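Local coordinates for VWFA domain-containing protein (Alicyclobacillus acidocaldarius subsp. acidocaldarius, PDB 3RAG), which is of unknown function but is built as a von Willebrand factor A-like alpha/beta domain that carries a bound sodium ion, at residues T90-L95 with R121-V126; V40-G45 with Q84-Q89; L135-C140 with L163-R168; M70-Q75 with S80-M85. One frame throughout, in Å; residues are numbered along the deposited sequence.

Interaction 1. Residues T90-L95 with R121-V126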
loop_
_atom_site.group_PDB
_atom_site.type_symbol
_atom_site.label_atom_id
_atom_site.label_comp_id
_atom_site.label_asym_id
_atom_site.label_seq_id
_atom_site.Cartn_x
_atom_site.Cartn_y
_atom_site.Cartn_z
ATOM N N THR A 90 -7.941 4.136 -3.603
ATOM C CA THR A 90 -6.886 4.249 -4.613
ATOM C C THR A 90 -7.005 3.150 -5.696
ATOM O O THR A 90 -6.743 3.420 -6.869
ATOM C CB THR A 90 -5.431 4.259 -3.983
ATOM O OG1 THR A 90 -5.230 3.079 -3.185
ATOM C CG2 THR A 90 -5.217 5.508 -3.109
HETATM N N MSE A 91 -7.415 1.936 -5.314
HETATM C CA MSE A 91 -7.696 0.874 -6.305
HETATM C C MSE A 91 -8.796 1.353 -7.260
HETATM O O MSE A 91 -8.681 1.249 -8.488
HETATM C CB MSE A 91 -8.073 -0.471 -5.614
HETATM C CG MSE A 91 -8.523 -1.638 -6.560
HETATM SE SE MSE A 91 -8.328 -3.337 -5.870
HETATM C CE MSE A 91 -8.096 -2.815 -4.161
ATOM N N GLN A 92 -9.835 1.944 -6.698
ATOM C CA GLN A 92 -10.924 2.465 -7.528
ATOM C C GLN A 92 -10.436 3.534 -8.508
ATOM O O GLN A 92 -10.751 3.478 -9.687
ATOM C CB GLN A 92 -12.065 3.015 -6.680
ATOM C CG GLN A 92 -13.210 3.549 -7.547
ATOM C CD GLN A 92 -14.348 4.157 -6.750
ATOM O OE1 GLN A 92 -14.167 4.618 -5.621
ATOM N NE2 GLN A 92 -15.534 4.165 -7.343
HETATM N N MSE A 93 -9.661 4.507 -8.028
HETATM C CA MSE A 93 -9.129 5.534 -8.920
HETATM C C MSE A 93 -8.234 4.976 -10.032
HETATM O O MSE A 93 -8.318 5.403 -11.193
HETATM C CB MSE A 93 -8.411 6.643 -8.115
HETATM C CG MSE A 93 -9.398 7.557 -7.372
HETATM SE SE MSE A 93 -8.662 8.890 -6.368
HETATM C CE MSE A 93 -7.908 7.981 -5.041
ATOM N N THR A 94 -7.372 4.024 -9.682
ATOM C CA THR A 94 -6.485 3.431 -10.665
ATOM C C THR A 94 -7.302 2.696 -11.739
ATOM O O THR A 94 -7.035 2.811 -12.940
ATOM C CB THR A 94 -5.498 2.455 -9.992
ATOM O OG1 THR A 94 -4.636 3.199 -9.103
ATOM C CG2 THR A 94 -4.647 1.746 -11.033
ATOM N N LEU A 95 -8.296 1.936 -11.300
ATOM C CA LEU A 95 -9.114 1.170 -12.246
ATOM C C LEU A 95 -9.983 2.074 -13.132
ATOM O O LEU A 95 -10.246 1.755 -14.303
ATOM C CB LEU A 95 -9.962 0.136 -11.495
ATOM C CG LEU A 95 -9.117 -0.973 -10.864
ATOM C CD1 LEU A 95 -10.001 -1.799 -9.948
ATOM C CD2 LEU A 95 -8.477 -1.854 -11.955
ATOM N N ARG A 121 -22.920 2.422 -16.659
ATOM C CA ARG A 121 -22.545 1.064 -17.036
ATOM C C ARG A 121 -21.056 0.875 -16.827
ATOM O O ARG A 121 -20.604 -0.162 -16.318
ATOM C CB ARG A 121 -22.886 0.790 -18.498
ATOM C CG ARG A 121 -23.965 -0.254 -18.700
ATOM C CD ARG A 121 -24.165 -0.568 -20.179
ATOM N NE ARG A 121 -24.533 0.612 -20.957
ATOM C CZ ARG A 121 -25.783 1.042 -21.110
ATOM N NH1 ARG A 121 -26.785 0.395 -20.533
ATOM N NH2 ARG A 121 -26.033 2.120 -21.837
ATOM N N VAL A 122 -20.289 1.886 -17.226
ATOM C CA VAL A 122 -18.842 1.826 -17.074
ATOM C C VAL A 122 -18.444 1.801 -15.606
ATOM O O VAL A 122 -17.515 1.105 -15.226
ATOM C CB VAL A 122 -18.139 2.979 -17.814
ATOM C CG1 VAL A 122 -16.660 3.060 -17.401
ATOM C CG2 VAL A 122 -18.273 2.781 -19.319
HETATM N N MSE A 123 -19.145 2.553 -14.766
HETATM C CA MSE A 123 -18.819 2.513 -13.343
HETATM C C MSE A 123 -19.117 1.129 -12.744
HETATM O O MSE A 123 -18.441 0.690 -11.812
HETATM C CB MSE A 123 -19.528 3.636 -12.578
HETATM C CG MSE A 123 -18.968 5.040 -12.867
HETATM SE SE MSE A 123 -17.162 5.253 -12.716
HETATM C CE MSE A 123 -16.815 4.425 -11.123
ATOM N N GLN A 124 -20.104 0.429 -13.294
ATOM C CA GLN A 124 -20.377 -0.936 -12.859
ATOM C C GLN A 124 -19.230 -1.860 -13.254
ATOM O O GLN A 124 -18.854 -2.755 -12.497
ATOM C CB GLN A 124 -21.698 -1.458 -13.424
ATOM C CG GLN A 124 -22.913 -1.026 -12.631
ATOM C CD GLN A 124 -24.205 -1.653 -13.148
ATOM O OE1 GLN A 124 -24.259 -2.165 -14.269
ATOM N NE2 GLN A 124 -25.249 -1.622 -12.324
ATOM N N VAL A 125 -18.679 -1.641 -14.444
ATOM C CA VAL A 125 -17.478 -2.358 -14.870
ATOM C C VAL A 125 -16.318 -2.116 -13.894
ATOM O O VAL A 125 -15.610 -3.061 -13.522
ATOM C CB VAL A 125 -17.079 -1.968 -16.308
ATOM C CG1 VAL A 125 -15.666 -2.397 -16.623
ATOM C CG2 VAL A 125 -18.061 -2.578 -17.309
ATOM N N VAL A 126 -16.142 -0.864 -13.468
ATOM C CA VAL A 126 -15.075 -0.522 -12.527
ATOM C C VAL A 126 -15.289 -1.200 -11.171
ATOM O O VAL A 126 -14.348 -1.713 -10.579
ATOM C CB VAL A 126 -14.951 1.006 -12.320
ATOM C CG1 VAL A 126 -13.936 1.322 -11.186
ATOM C CG2 VAL A 126 -14.531 1.678 -13.618
#
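The contact is a helix-helix crossing, in which Gln92 and Leu95 of helix 79-106 meet Met123 and Val126 of helix 116-132. The axes of the two short segments pass 10.7 Å apart, and their directions differ by 126°, nearer antiparallel than parallel. The backbones are closest at the CA atoms of Leu95 and Val126, 6.2 Å apart. One branch of Val126 does most of the work. Its CG1 lies 4.1 Å from the backbone O of Gln92 and 4.2 Å from Leu95 CB, and it also brushes the aliphatic start of the glutamine, with Gln92 CG at 4.3 Å. These spacings are those of van der Waals contact, and the methyl thus rests on the backbone and the first side-chain carbons of the other helix.

In the fold, helix 79-106 is the long helix laid on the central sheet, while helix 116-132 leads into strand 135-142. Leu95 links the two settings, because its side chain also touches Ile10 of strand 10-17 and Leu129 of helix 116-132. The two segments together bury 161 Å².

Farther out, Gln92 runs straight from its backbone, with CG anti to N (chi1 -179°), and carries its amide to the neighbouring helix. There NE2 of Gln92 comes 4.0 Å from CE of Met123, a selenomethionine. The latter has CG anti to its carbonyl carbon (chi1 -71°) and then bends twice, so that the two side chains cross at about a right angle. Gln96 and Val99, farther along helix 79-106, continue the packing against Val126.

Interaction 2. Residues V40-G45 with Q84-Q89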
loop_
_atom_site.group_PDB
_atom_site.type_symbol
_atom_site.label_atom_id
_atom_site.label_comp_id
_atom_site.label_asym_id
_atom_site.label_seq_id
_atom_site.Cartn_x
_atom_site.Cartn_y
_atom_site.Cartn_z
ATOM N N VAL A 40 1.229 1.939 -6.731
ATOM C CA VAL A 40 0.734 3.116 -6.017
ATOM C C VAL A 40 1.234 2.994 -4.579
ATOM O O VAL A 40 1.136 1.909 -3.991
ATOM C CB VAL A 40 -0.814 3.176 -6.031
ATOM C CG1 VAL A 40 -1.325 4.119 -4.919
ATOM C CG2 VAL A 40 -1.316 3.613 -7.431
ATOM N N VAL A 41 1.773 4.086 -4.020
ATOM C CA VAL A 41 2.299 4.051 -2.650
ATOM C C VAL A 41 1.398 4.910 -1.775
ATOM O O VAL A 41 1.216 6.106 -2.046
ATOM C CB VAL A 41 3.756 4.585 -2.567
ATOM C CG1 VAL A 41 4.326 4.425 -1.142
ATOM C CG2 VAL A 41 4.646 3.854 -3.575
ATOM N N ASN A 42 0.817 4.284 -0.752
ATOM C CA ASN A 42 -0.039 4.961 0.228
ATOM C C ASN A 42 0.696 5.039 1.566
ATOM O O ASN A 42 1.534 4.174 1.872
ATOM C CB ASN A 42 -1.325 4.153 0.443
ATOM C CG ASN A 42 -2.238 4.146 -0.780
ATOM O OD1 ASN A 42 -2.888 3.129 -1.106
ATOM N ND2 ASN A 42 -2.290 5.253 -1.450
ATOM N N VAL A 43 0.436 6.082 2.347
ATOM C CA VAL A 43 1.124 6.225 3.635
ATOM C C VAL A 43 0.117 6.549 4.731
ATOM O O VAL A 43 -0.690 7.481 4.600
ATOM C CB VAL A 43 2.162 7.362 3.600
ATOM C CG1 VAL A 43 2.967 7.389 4.936
ATOM C CG2 VAL A 43 3.101 7.212 2.381
ATOM N N ILE A 44 0.188 5.786 5.811
ATOM C CA ILE A 44 -0.540 6.137 7.024
ATOM C C ILE A 44 0.454 6.622 8.067
ATOM O O ILE A 44 1.372 5.885 8.470
ATOM C CB ILE A 44 -1.314 4.929 7.588
ATOM C CG1 ILE A 44 -2.442 4.535 6.624
ATOM C CG2 ILE A 44 -1.840 5.236 8.996
ATOM C CD1 ILE A 44 -3.186 3.224 7.008
ATOM N N GLY A 45 0.272 7.864 8.510
ATOM C CA GLY A 45 1.073 8.408 9.606
ATOM C C GLY A 45 0.256 8.239 10.889
ATOM O O GLY A 45 -0.962 8.362 10.872
ATOM N N GLN A 84 -8.084 0.123 5.107
ATOM C CA GLN A 84 -9.085 -0.459 4.218
ATOM C C GLN A 84 -9.661 0.608 3.276
ATOM O O GLN A 84 -9.730 0.393 2.060
ATOM C CB GLN A 84 -10.185 -1.158 5.026
ATOM C CG GLN A 84 -9.694 -2.309 5.876
ATOM C CD GLN A 84 -10.772 -2.874 6.778
ATOM O OE1 GLN A 84 -11.949 -2.859 6.433
ATOM N NE2 GLN A 84 -10.371 -3.378 7.942
HETATM N N MSE A 85 -10.041 1.774 3.811
HETATM C CA MSE A 85 -10.575 2.837 2.959
HETATM C C MSE A 85 -9.581 3.267 1.891
HETATM O O MSE A 85 -9.964 3.465 0.731
HETATM C CB MSE A 85 -10.997 4.082 3.771
HETATM C CG MSE A 85 -11.437 5.301 2.920
HETATM SE SE MSE A 85 -10.152 6.456 2.306
HETATM C CE MSE A 85 -9.590 7.217 3.833
HETATM N N MSE A 86 -8.320 3.465 2.275
HETATM C CA MSE A 86 -7.365 4.028 1.326
HETATM C C MSE A 86 -7.110 3.030 0.211
HETATM O O MSE A 86 -6.994 3.423 -0.958
HETATM C CB MSE A 86 -6.026 4.386 1.999
HETATM C CG MSE A 86 -6.076 5.561 2.977
HETATM SE SE MSE A 86 -4.513 5.680 3.965
HETATM C CE MSE A 86 -3.573 4.465 3.271
ATOM N N THR A 87 -6.993 1.757 0.585
ATOM C CA THR A 87 -6.657 0.704 -0.380
ATOM C C THR A 87 -7.778 0.645 -1.413
ATOM O O THR A 87 -7.532 0.682 -2.622
ATOM C CB THR A 87 -6.465 -0.655 0.314
ATOM O OG1 THR A 87 -5.374 -0.550 1.232
ATOM C CG2 THR A 87 -6.136 -1.771 -0.698
ATOM N N HIS A 88 -9.017 0.597 -0.937
ATOM C CA HIS A 88 -10.152 0.608 -1.874
ATOM C C HIS A 88 -10.283 1.885 -2.711
ATOM O O HIS A 88 -10.520 1.824 -3.931
ATOM C CB HIS A 88 -11.460 0.256 -1.149
ATOM C CG HIS A 88 -11.574 -1.200 -0.815
ATOM N ND1 HIS A 88 -11.773 -2.170 -1.777
ATOM C CD2 HIS A 88 -11.498 -1.856 0.368
ATOM C CE1 HIS A 88 -11.822 -3.359 -1.201
ATOM N NE2 HIS A 88 -11.660 -3.196 0.101
ATOM N N GLN A 89 -10.115 3.050 -2.090
ATOM C CA GLN A 89 -10.281 4.271 -2.848
ATOM C C GLN A 89 -9.199 4.451 -3.919
ATOM O O GLN A 89 -9.499 4.868 -5.030
ATOM C CB GLN A 89 -10.391 5.475 -1.904
ATOM C CG GLN A 89 -10.659 6.778 -2.566
ATOM C CD GLN A 89 -10.962 7.868 -1.545
ATOM O OE1 GLN A 89 -11.343 7.576 -0.404
ATOM N NE2 GLN A 89 -10.787 9.127 -1.949
#
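Met86, a selenomethionine of helix 84-89, sends its side chain onto Asn42 and Ile44 of strand 40-45. The CA atoms of Asn42 and Met86 are 7.5 Å apart, and the CB of Met86 leaves the helix toward the strand. CG lies anti to the carbonyl carbon (chi1 -69°), and the chain continues extended through chi2, so that the selenium is carried well out from the helix. There SE sits 3.6 Å from Ile44 CG1 and 4.1 Å from Ile44 CD1, and the carbonyl O of Val43 is more distant from it, at 4.3 Å. Rotation about the CG-SE bond then folds the chain back: chi3 is 5°, almost eclipsed, an unusual setting that turns CE onto the strand. The methyl ends between two neighbours, with CE 3.5 Å from Ile44 CG1 and 3.6 Å from Asn42 CB.

Ile44 meets this hook with its longer branch, the two side chains crossing obliquely, and CD1 keeps a looser contact of 4.0 Å with Met86 CE. An alanine at Ile44 would remove CG1 and CD1 together, which would probably open a gap beside the selenium and leave the terminal methyl of Met86 freer to turn.

Met70, and Leu14 of strand 10-17, also touch the side chain of Met86, and all residues that meet across this contact are buried. The segment axes run 9.7 Å apart at 161°, nearly antiparallel. A helix laid at that spacing against a parallel strand of the sheet is the layered packing of Rossmann-like alpha/beta domains, the class to which von Willebrand factor A folds belong.

Interaction 3. Residues L135-C140 with L163-R168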
loop_
_atom_site.group_PDB
_atom_site.type_symbol
_atom_site.label_atom_id
_atom_site.label_comp_id
_atom_site.label_asym_id
_atom_site.label_seq_id
_atom_site.Cartn_x
_atom_site.Cartn_y
_atom_site.Cartn_z
ATOM N N LEU A 135 -4.889 -8.433 -6.505
ATOM C CA LEU A 135 -4.381 -7.320 -5.722
ATOM C C LEU A 135 -3.072 -7.773 -5.120
ATOM O O LEU A 135 -3.037 -8.756 -4.366
ATOM C CB LEU A 135 -5.366 -6.957 -4.608
ATOM C CG LEU A 135 -4.853 -5.967 -3.552
ATOM C CD1 LEU A 135 -4.349 -4.696 -4.224
ATOM C CD2 LEU A 135 -5.951 -5.668 -2.548
ATOM N N HIS A 136 -1.987 -7.086 -5.467
ATOM C CA HIS A 136 -0.679 -7.423 -4.890
ATOM C C HIS A 136 -0.294 -6.259 -3.989
ATOM O O HIS A 136 -0.234 -5.137 -4.446
ATOM C CB HIS A 136 0.386 -7.580 -5.970
ATOM C CG HIS A 136 0.133 -8.716 -6.902
ATOM N ND1 HIS A 136 0.880 -8.916 -8.044
ATOM C CD2 HIS A 136 -0.776 -9.717 -6.862
ATOM C CE1 HIS A 136 0.437 -9.992 -8.670
ATOM N NE2 HIS A 136 -0.564 -10.499 -7.972
ATOM N N LEU A 137 -0.031 -6.544 -2.722
ATOM C CA LEU A 137 0.113 -5.499 -1.712
ATOM C C LEU A 137 1.312 -5.827 -0.843
ATOM O O LEU A 137 1.417 -6.947 -0.315
ATOM C CB LEU A 137 -1.139 -5.495 -0.818
ATOM C CG LEU A 137 -1.119 -4.588 0.422
ATOM C CD1 LEU A 137 -0.977 -3.131 0.056
ATOM C CD2 LEU A 137 -2.356 -4.789 1.325
ATOM N N VAL A 138 2.220 -4.868 -0.682
ATOM C CA VAL A 138 3.265 -5.031 0.309
ATOM C C VAL A 138 3.011 -4.019 1.405
ATOM O O VAL A 138 2.913 -2.810 1.141
ATOM C CB VAL A 138 4.666 -4.764 -0.271
ATOM C CG1 VAL A 138 5.707 -4.914 0.831
ATOM C CG2 VAL A 138 4.947 -5.759 -1.405
ATOM N N VAL A 139 2.886 -4.504 2.637
ATOM C CA VAL A 139 2.692 -3.610 3.773
ATOM C C VAL A 139 4.078 -3.408 4.414
ATOM O O VAL A 139 4.724 -4.398 4.798
ATOM C CB VAL A 139 1.726 -4.246 4.793
ATOM C CG1 VAL A 139 1.542 -3.315 5.981
ATOM C CG2 VAL A 139 0.361 -4.565 4.134
ATOM N N CYS A 140 4.545 -2.151 4.491
ATOM C CA CYS A 140 5.866 -1.811 5.051
ATOM C C CYS A 140 5.635 -1.211 6.413
ATOM O O CYS A 140 5.016 -0.159 6.512
ATOM C CB CYS A 140 6.599 -0.744 4.222
ATOM S SG CYS A 140 6.891 -1.245 2.538
ATOM N N LEU A 163 -7.745 -9.694 6.268
ATOM C CA LEU A 163 -8.998 -10.430 6.373
ATOM C C LEU A 163 -10.097 -9.737 5.565
ATOM O O LEU A 163 -10.885 -10.398 4.881
ATOM C CB LEU A 163 -9.417 -10.614 7.833
ATOM C CG LEU A 163 -8.536 -11.584 8.632
ATOM C CD1 LEU A 163 -9.048 -11.703 10.052
ATOM C CD2 LEU A 163 -8.458 -12.960 7.981
ATOM N N SER A 164 -10.147 -8.409 5.627
ATOM C CA SER A 164 -11.183 -7.681 4.889
ATOM C C SER A 164 -11.000 -7.796 3.370
ATOM O O SER A 164 -11.971 -7.901 2.623
ATOM C CB SER A 164 -11.215 -6.209 5.299
ATOM O OG SER A 164 -10.130 -5.511 4.708
ATOM N N LEU A 165 -9.755 -7.766 2.910
ATOM C CA LEU A 165 -9.472 -7.892 1.483
ATOM C C LEU A 165 -9.764 -9.283 0.925
ATOM O O LEU A 165 -10.034 -9.439 -0.275
ATOM C CB LEU A 165 -8.022 -7.482 1.174
ATOM C CG LEU A 165 -7.677 -6.016 1.458
ATOM C CD1 LEU A 165 -6.173 -5.811 1.348
ATOM C CD2 LEU A 165 -8.433 -5.016 0.523
ATOM N N LYS A 166 -9.737 -10.298 1.782
ATOM C CA LYS A 166 -9.937 -11.667 1.335
ATOM C C LYS A 166 -11.386 -11.908 0.890
ATOM O O LYS A 166 -11.670 -12.882 0.216
ATOM C CB LYS A 166 -9.539 -12.658 2.441
ATOM C CG LYS A 166 -9.009 -13.993 1.928
ATOM C CD LYS A 166 -8.292 -14.814 3.022
ATOM C CE LYS A 166 -9.251 -15.234 4.132
ATOM N NZ LYS A 166 -8.672 -16.277 5.040
ATOM N N VAL A 167 -12.284 -11.029 1.309
ATOM C CA VAL A 167 -13.687 -11.094 0.933
ATOM C C VAL A 167 -13.870 -10.935 -0.589
ATOM O O VAL A 167 -14.782 -11.518 -1.170
ATOM C CB VAL A 167 -14.485 -9.986 1.672
ATOM C CG1 VAL A 167 -15.908 -9.900 1.167
ATOM C CG2 VAL A 167 -14.461 -10.245 3.180
ATOM N N ARG A 168 -12.996 -10.145 -1.215
ATOM C CA ARG A 168 -13.021 -9.919 -2.666
ATOM C C ARG A 168 -12.958 -11.228 -3.435
ATOM O O ARG A 168 -12.373 -12.196 -2.959
ATOM C CB ARG A 168 -11.810 -9.063 -3.095
ATOM C CG ARG A 168 -11.760 -7.626 -2.556
ATOM C CD ARG A 168 -10.619 -6.836 -3.257
ATOM N NE ARG A 168 -9.625 -7.779 -3.773
ATOM C CZ ARG A 168 -9.234 -7.846 -5.041
ATOM N NH1 ARG A 168 -9.718 -7.007 -5.963
ATOM N NH2 ARG A 168 -8.356 -8.754 -5.385
#
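Strand 135-140 runs extended past segment 163-168, in which a type I turn from Leu165 to Arg168 is closed by the backbone bond from Arg168 N to Leu165 O (3.2 Å). The CA atoms come nearest at Leu135 and Leu165, 8.8 Å apart. Leu135 and Leu137, two residues apart, both point toward segment 163-168 and offer it their CD2 methyls. Leu165 enters across both at about a right angle: its CD1 lies 3.9 Å from Leu135 CD2 and 4.0 Å from Leu137 CD2.

At the last position of the turn, Arg168 lays one face of its guanidinium over Leu135, with Arg168 NH2 3.6 Å from Leu135 CB. At the edge, in plane, is Leu165 O, while NH1 and NH2 are hydrogen-bonded to Glu130 O and Val133 O. The contact joins the first strand and the helix of the beta-alpha-beta unit completed by strand 172-179, and the strand leads on to the sodium-binding Ser144 and Ser146.

The chemistry is divided: methyl groups pack the core, and the buried arginine gives its flat face to carbon and its N-H groups to backbone carbonyls, whose partial negative charge probably eases burial of its charge.

Interaction 4. Residues M70-Q75 with S80-M85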
loop_
_atom_site.group_PDB
_atom_site.type_symbol
_atom_site.label_atom_id
_atom_site.label_comp_id
_atom_site.label_asym_id
_atom_site.label_seq_id
_atom_site.Cartn_x
_atom_site.Cartn_y
_atom_site.Cartn_z
HETATM N N MSE A 70 -2.247 8.051 -1.506
HETATM C CA MSE A 70 -2.904 8.906 -0.512
HETATM C C MSE A 70 -2.105 8.902 0.769
HETATM O O MSE A 70 -1.449 7.909 1.080
HETATM C CB MSE A 70 -4.316 8.353 -0.192
HETATM C CG MSE A 70 -5.365 8.602 -1.265
HETATM SE SE MSE A 70 -6.995 7.897 -0.836
HETATM C CE MSE A 70 -6.934 7.825 0.901
ATOM N N CYS A 71 -2.181 9.999 1.514
ATOM C CA CYS A 71 -1.625 10.051 2.863
ATOM C C CYS A 71 -2.746 10.390 3.831
ATOM O O CYS A 71 -3.503 11.355 3.608
ATOM C CB CYS A 71 -0.518 11.115 2.962
ATOM S SG CYS A 71 0.073 11.373 4.655
ATOM N N ARG A 72 -2.861 9.611 4.903
ATOM C CA ARG A 72 -3.794 9.947 5.974
ATOM C C ARG A 72 -3.030 9.839 7.289
ATOM O O ARG A 72 -2.105 9.044 7.405
ATOM C CB ARG A 72 -4.995 8.985 5.977
ATOM C CG ARG A 72 -5.925 9.178 4.772
ATOM C CD ARG A 72 -6.577 10.562 4.767
ATOM N NE ARG A 72 -7.489 10.706 3.625
ATOM C CZ ARG A 72 -7.152 11.202 2.433
ATOM N NH1 ARG A 72 -8.063 11.294 1.464
ATOM N NH2 ARG A 72 -5.916 11.618 2.198
ATOM N N ILE A 73 -3.446 10.633 8.265
ATOM C CA ILE A 73 -2.769 10.734 9.548
ATOM C C ILE A 73 -3.812 10.452 10.630
ATOM O O ILE A 73 -4.796 11.164 10.735
ATOM C CB ILE A 73 -2.131 12.126 9.705
ATOM C CG1 ILE A 73 -1.056 12.318 8.617
ATOM C CG2 ILE A 73 -1.515 12.286 11.105
ATOM C CD1 ILE A 73 -0.560 13.771 8.473
ATOM N N VAL A 74 -3.630 9.380 11.402
ATOM C CA VAL A 74 -4.750 8.916 12.234
ATOM C C VAL A 74 -4.274 8.394 13.569
ATOM O O VAL A 74 -3.117 8.042 13.721
ATOM C CB VAL A 74 -5.603 7.815 11.528
ATOM C CG1 VAL A 74 -6.205 8.337 10.205
ATOM C CG2 VAL A 74 -4.792 6.533 11.260
ATOM N N GLN A 75 -5.172 8.357 14.546
ATOM C CA GLN A 75 -4.842 7.698 15.809
ATOM C C GLN A 75 -4.790 6.182 15.623
ATOM O O GLN A 75 -5.360 5.647 14.664
ATOM C CB GLN A 75 -5.872 8.078 16.864
ATOM C CG GLN A 75 -5.838 9.560 17.165
ATOM C CD GLN A 75 -6.937 9.997 18.112
ATOM O OE1 GLN A 75 -8.075 9.530 18.023
ATOM N NE2 GLN A 75 -6.601 10.899 19.031
ATOM N N SER A 80 -6.803 0.531 11.148
ATOM C CA SER A 80 -7.398 -0.541 10.365
ATOM C C SER A 80 -8.431 -0.037 9.341
ATOM O O SER A 80 -8.332 -0.282 8.135
ATOM C CB SER A 80 -8.033 -1.565 11.314
ATOM O OG SER A 80 -8.607 -2.616 10.578
ATOM N N ALA A 81 -9.431 0.674 9.835
ATOM C CA ALA A 81 -10.438 1.251 8.964
ATOM C C ALA A 81 -9.813 2.166 7.908
ATOM O O ALA A 81 -10.234 2.181 6.749
ATOM C CB ALA A 81 -11.479 2.011 9.803
ATOM N N THR A 82 -8.802 2.925 8.310
ATOM C CA THR A 82 -8.172 3.855 7.381
ATOM C C THR A 82 -7.449 3.120 6.252
ATOM O O THR A 82 -7.554 3.516 5.085
ATOM C CB THR A 82 -7.202 4.772 8.136
ATOM O OG1 THR A 82 -7.955 5.539 9.081
ATOM C CG2 THR A 82 -6.491 5.713 7.187
ATOM N N ALA A 83 -6.706 2.073 6.613
ATOM C CA ALA A 83 -5.994 1.251 5.629
ATOM C C ALA A 83 -6.964 0.632 4.615
ATOM O O ALA A 83 -6.708 0.628 3.417
ATOM C CB ALA A 83 -5.185 0.149 6.328
ATOM N N GLN A 84 -8.084 0.123 5.107
ATOM C CA GLN A 84 -9.085 -0.459 4.218
ATOM C C GLN A 84 -9.661 0.608 3.276
ATOM O O GLN A 84 -9.730 0.393 2.060
ATOM C CB GLN A 84 -10.185 -1.158 5.026
ATOM C CG GLN A 84 -9.694 -2.309 5.876
ATOM C CD GLN A 84 -10.772 -2.874 6.778
ATOM O OE1 GLN A 84 -11.949 -2.859 6.433
ATOM N NE2 GLN A 84 -10.371 -3.378 7.942
HETATM N N MSE A 85 -10.041 1.774 3.811
HETATM C CA MSE A 85 -10.575 2.837 2.959
HETATM C C MSE A 85 -9.581 3.267 1.891
HETATM O O MSE A 85 -9.964 3.465 0.731
HETATM C CB MSE A 85 -10.997 4.082 3.771
HETATM C CG MSE A 85 -11.437 5.301 2.920
HETATM SE SE MSE A 85 -10.152 6.456 2.306
HETATM C CE MSE A 85 -9.590 7.217 3.833
#
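The guanidinium of Arg72 is approached from across the contact by the methyl of Met85, whose CE lies obliquely to the group, 4.1 Å from Arg72 NE. One face of the same guanidinium carries the methyl of Met70: CE sits 3.6 Å above the plane, over its centre. At the edge, NH2 of Arg72 gives a hydrogen bond to Cys71 O of 2.8 Å (N-H...O 155°), with the oxygen in the guanidinium plane but the donor standing above the carbonyl plane. A bend at chi2 (-64°) swings the arginine back so that this bond can close.

The two selenomethionines also touch each other, crossing at about a right angle with Met70 CE 3.8 Å from Met85 SE. Were Arg72 cut back to an alanine, Met70 would lose the flat group it rests on, and both methyls would probably move more freely.

Nearer the backbones, Thr82 divides its branches. Its CG2 packs 3.8 Å from Arg72 CB, while OG1 meets Val74 CG1 tip to tip at 3.5 Å, its polar need being met by a hydrogen bond with Asp78 O.

Strand 71-74 and helix 80-85 run almost antiparallel, at 168° and 9.7 Å between segment axes. This is a strand turning through a short connection into the helix that folds back over it, here at an edge of the sheet, as in Rossmann-like alpha/beta folds.

Three of the contacts string along helix 79-106: interaction 4 at its start, interaction 2 next, with Gln84 and Met85 in common, and interaction 1 farther on. Centres of interactions 2 and 4 lie about 6 Å apart, and their strands, 40-46 and 71-74, are sheet neighbours joined through Gly45, Arg72 and Val74. Centre to centre, interaction 1 is about 16 Å from interaction 2 and 20 Å from interaction 4. Interaction 3 comes last along the chain, its centre about 11 Å from that of interaction 2; its Leu165 packs against His88, and Leu135 touches Met91. One long helix therefore packs near strands 71-74, 40-46 and 135-142 of a single sheet and, farther along, reaches helix 116-132.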